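Local coordinates for NIPSNAP domain-containing protein (Burkholderia xenovorans, PDB 5KAK) that is of unknown function but belongs to the NipSnap family and has a dimeric alpha-beta barrel type of domain, at residues E13-L18 / R98-I103. Residues are numbered along the deposited sequence; the frame is centred on the assembly and turned at random. Where two conformers were deposited one is given.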
loop_
_atom_site.group_PDB
_atom_site.type_symbol
_atom_site.label_atom_id
_atom_site.label_comp_id
_atom_site.label_asym_id
_atom_site.label_seq_id
_atom_site.Cartn_x
_atom_site.Cartn_y
_atom_site.Cartn_z
ATOM N N GLU E 13 16.010 7.466 -9.055
ATOM C CA GLU E 13 14.882 6.874 -9.761
ATOM C C GLU E 13 13.646 7.710 -9.464
ATOM O O GLU E 13 13.330 7.962 -8.300
ATOM C CB GLU E 13 14.666 5.419 -9.346
ATOM C CG GLU E 13 13.532 4.779 -10.120
ATOM C CD GLU E 13 13.417 3.284 -9.896
ATOM O OE1 GLU E 13 13.900 2.768 -8.862
ATOM O OE2 GLU E 13 12.825 2.626 -10.772
ATOM N N ARG E 14 12.981 8.195 -10.513
ATOM C CA ARG E 14 11.753 8.956 -10.360
ATOM C C ARG E 14 10.620 8.152 -10.979
ATOM O O ARG E 14 10.767 7.597 -12.075
ATOM C CB ARG E 14 11.878 10.356 -10.994
ATOM C CG ARG E 14 12.956 11.186 -10.297
ATOM C CD ARG E 14 13.084 12.562 -10.912
ATOM N NE ARG E 14 11.922 13.411 -10.675
ATOM C CZ ARG E 14 11.732 14.143 -9.573
ATOM N NH1 ARG E 14 12.607 14.113 -8.582
ATOM N NH2 ARG E 14 10.662 14.919 -9.466
ATOM N N ILE E 15 9.520 8.042 -10.248
ATOM C CA ILE E 15 8.394 7.192 -10.622
ATOM C C ILE E 15 7.145 8.063 -10.580
ATOM O O ILE E 15 6.736 8.507 -9.498
ATOM C CB ILE E 15 8.256 5.992 -9.673
ATOM C CG1 ILE E 15 9.555 5.168 -9.611
ATOM C CG2 ILE E 15 7.052 5.162 -10.053
ATOM C CD1 ILE E 15 9.576 4.163 -8.456
ATOM N N TYR E 16 6.561 8.354 -11.749
ATOM C CA TYR E 16 5.355 9.169 -11.816
ATOM C C TYR E 16 4.162 8.320 -12.213
ATOM O O TYR E 16 4.205 7.594 -13.216
ATOM C CB TYR E 16 5.484 10.311 -12.820
ATOM C CG TYR E 16 6.613 11.288 -12.633
ATOM C CD1 TYR E 16 7.310 11.399 -11.425
ATOM C CD2 TYR E 16 6.949 12.130 -13.664
ATOM C CE1 TYR E 16 8.335 12.320 -11.290
ATOM C CE2 TYR E 16 7.954 13.047 -13.541
ATOM C CZ TYR E 16 8.653 13.139 -12.360
ATOM O OH TYR E 16 9.664 14.078 -12.297
ATOM N N ASP E 17 3.100 8.405 -11.429
ATOM C CA ASP E 17 1.837 7.802 -11.817
ATOM C C ASP E 17 1.002 8.851 -12.537
ATOM O O ASP E 17 0.852 9.967 -12.045
ATOM C CB ASP E 17 1.101 7.258 -10.606
ATOM C CG ASP E 17 1.876 6.167 -9.901
ATOM O OD1 ASP E 17 2.210 5.162 -10.557
ATOM O OD2 ASP E 17 2.172 6.334 -8.701
ATOM N N LEU E 18 0.462 8.480 -13.692
ATOM C CA LEU E 18 -0.230 9.402 -14.581
ATOM C C LEU E 18 -1.727 9.128 -14.599
ATOM O O LEU E 18 -2.186 8.062 -14.193
ATOM C CB LEU E 18 0.325 9.284 -16.007
ATOM C CG LEU E 18 1.834 9.520 -16.074
ATOM C CD1 LEU E 18 2.353 9.369 -17.487
ATOM C CD2 LEU E 18 2.116 10.907 -15.569
ATOM N N ARG E 98 0.600 11.299 -9.168
ATOM C CA ARG E 98 1.430 11.018 -8.002
ATOM C C ARG E 98 2.880 10.921 -8.438
ATOM O O ARG E 98 3.171 10.411 -9.526
ATOM C CB ARG E 98 0.977 9.716 -7.337
ATOM C CG ARG E 98 1.801 9.246 -6.159
ATOM C CD ARG E 98 1.221 7.942 -5.634
ATOM N NE ARG E 98 -0.200 8.084 -5.314
ATOM C CZ ARG E 98 -1.201 7.671 -6.093
ATOM N NH1 ARG E 98 -0.952 7.075 -7.254
ATOM N NH2 ARG E 98 -2.455 7.865 -5.712
ATOM N N MET E 99 3.785 11.402 -7.585
ATOM C CA MET E 99 5.209 11.378 -7.873
ATOM C C MET E 99 5.947 10.828 -6.661
ATOM O O MET E 99 5.607 11.162 -5.521
ATOM C CB MET E 99 5.721 12.779 -8.234
ATOM C CG MET E 99 4.949 13.414 -9.396
ATOM S SD MET E 99 5.189 15.195 -9.494
ATOM C CE MET E 99 6.965 15.279 -9.567
ATOM N N GLN E 100 6.942 9.978 -6.926
ATOM C CA GLN E 100 7.852 9.446 -5.910
ATOM C C GLN E 100 9.275 9.437 -6.461
ATOM O O GLN E 100 9.479 9.333 -7.675
ATOM C CB GLN E 100 7.417 8.033 -5.484
ATOM C CG GLN E 100 8.533 7.105 -5.030
ATOM C CD GLN E 100 8.033 5.711 -4.694
ATOM O OE1 GLN E 100 6.843 5.419 -4.805
ATOM N NE2 GLN E 100 8.942 4.846 -4.283
ATOM N N ASN E 101 10.268 9.525 -5.562
ATOM C CA ASN E 101 11.646 9.282 -5.975
ATOM C C ASN E 101 12.385 8.484 -4.910
ATOM O O ASN E 101 11.928 8.325 -3.776
ATOM C CB ASN E 101 12.425 10.564 -6.354
ATOM C CG ASN E 101 12.472 11.635 -5.253
ATOM O OD1 ASN E 101 11.703 11.627 -4.293
ATOM N ND2 ASN E 101 13.403 12.582 -5.411
ATOM N N LYS E 102 13.481 7.887 -5.360
ATOM C CA LYS E 102 14.401 7.101 -4.549
ATOM C C LYS E 102 15.815 7.485 -4.927
ATOM O O LYS E 102 16.101 7.801 -6.089
ATOM C CB LYS E 102 14.283 5.583 -4.768
ATOM C CG LYS E 102 12.915 4.984 -4.717
ATOM C CD LYS E 102 13.008 3.546 -5.204
ATOM C CE LYS E 102 11.622 2.938 -5.285
ATOM N NZ LYS E 102 11.636 1.479 -5.564
ATOM N N ILE E 103 16.717 7.418 -3.957
ATOM C CA ILE E 103 18.144 7.588 -4.221
ATOM C C ILE E 103 18.785 6.212 -4.161
ATOM O O ILE E 103 18.706 5.521 -3.135
ATOM C CB ILE E 103 18.807 8.581 -3.254
ATOM C CG1 ILE E 103 18.271 9.984 -3.525
ATOM C CG2 ILE E 103 20.330 8.570 -3.437
ATOM C CD1 ILE E 103 18.555 10.498 -4.951
HETATM O O HOH W 1 12.230 0.912 -8.001
#
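Met99 lies over the ring of Tyr16 and meets it along most of its length. CB sits 3.8 Å from Tyr16 CD1. CG, turned anti to the carbonyl carbon, keeps to the same ring carbon, Tyr16 CD1, at 3.7 Å. SD stands above the face at some distance, 4.9 Å from the centroid of the Tyr16 ring and 19° off its normal, a Met-aromatic contact. A bend at chi3 then brings CE back down, 3.7 Å from Tyr16 CE1 and equally close to Arg14 NH2. That guanidinium grips Tyr16 OH side-on, with the oxygen in its plane: Arg14 NE donates at 2.9 Å to Tyr16 OH and NH2 adds a second, more bent bond, which fixes the rotation of the group. Arg14 NH1 turns to Glu12, which also accepts from Asn101 ND2, while Asn101 OD1 is bonded to Gly54 N of the second subunit. Strands 10-18 and 96-106 are antiparallel neighbours in the four-stranded sheet of this ferredoxin-like, dimeric alpha-beta barrel type of domain. Glu13, Ile15 and Asp17 form hydrogen-bonded pairs with Lys102, Gln100 and Arg98, and the straightest of their six backbone bonds runs from Ile15 N to Gln100 O (171°). On the face opposite Tyr16 and Met99, Glu13 and Lys102 extend side by side, and a water joins Glu13 OE1 to Lys102 NZ, which also bonds Gln58 of the third subunit. Ile15 CD1 packs against Lys102 CE at 4.0 Å. Further along this face Asp17 OD2 meets Arg98 NH1 near the guanidinium plane in a long salt bridge of 3.5 Å, the two groups turned 59° apart, while Asp17 OD1 accepts from Gln58 of its own chain.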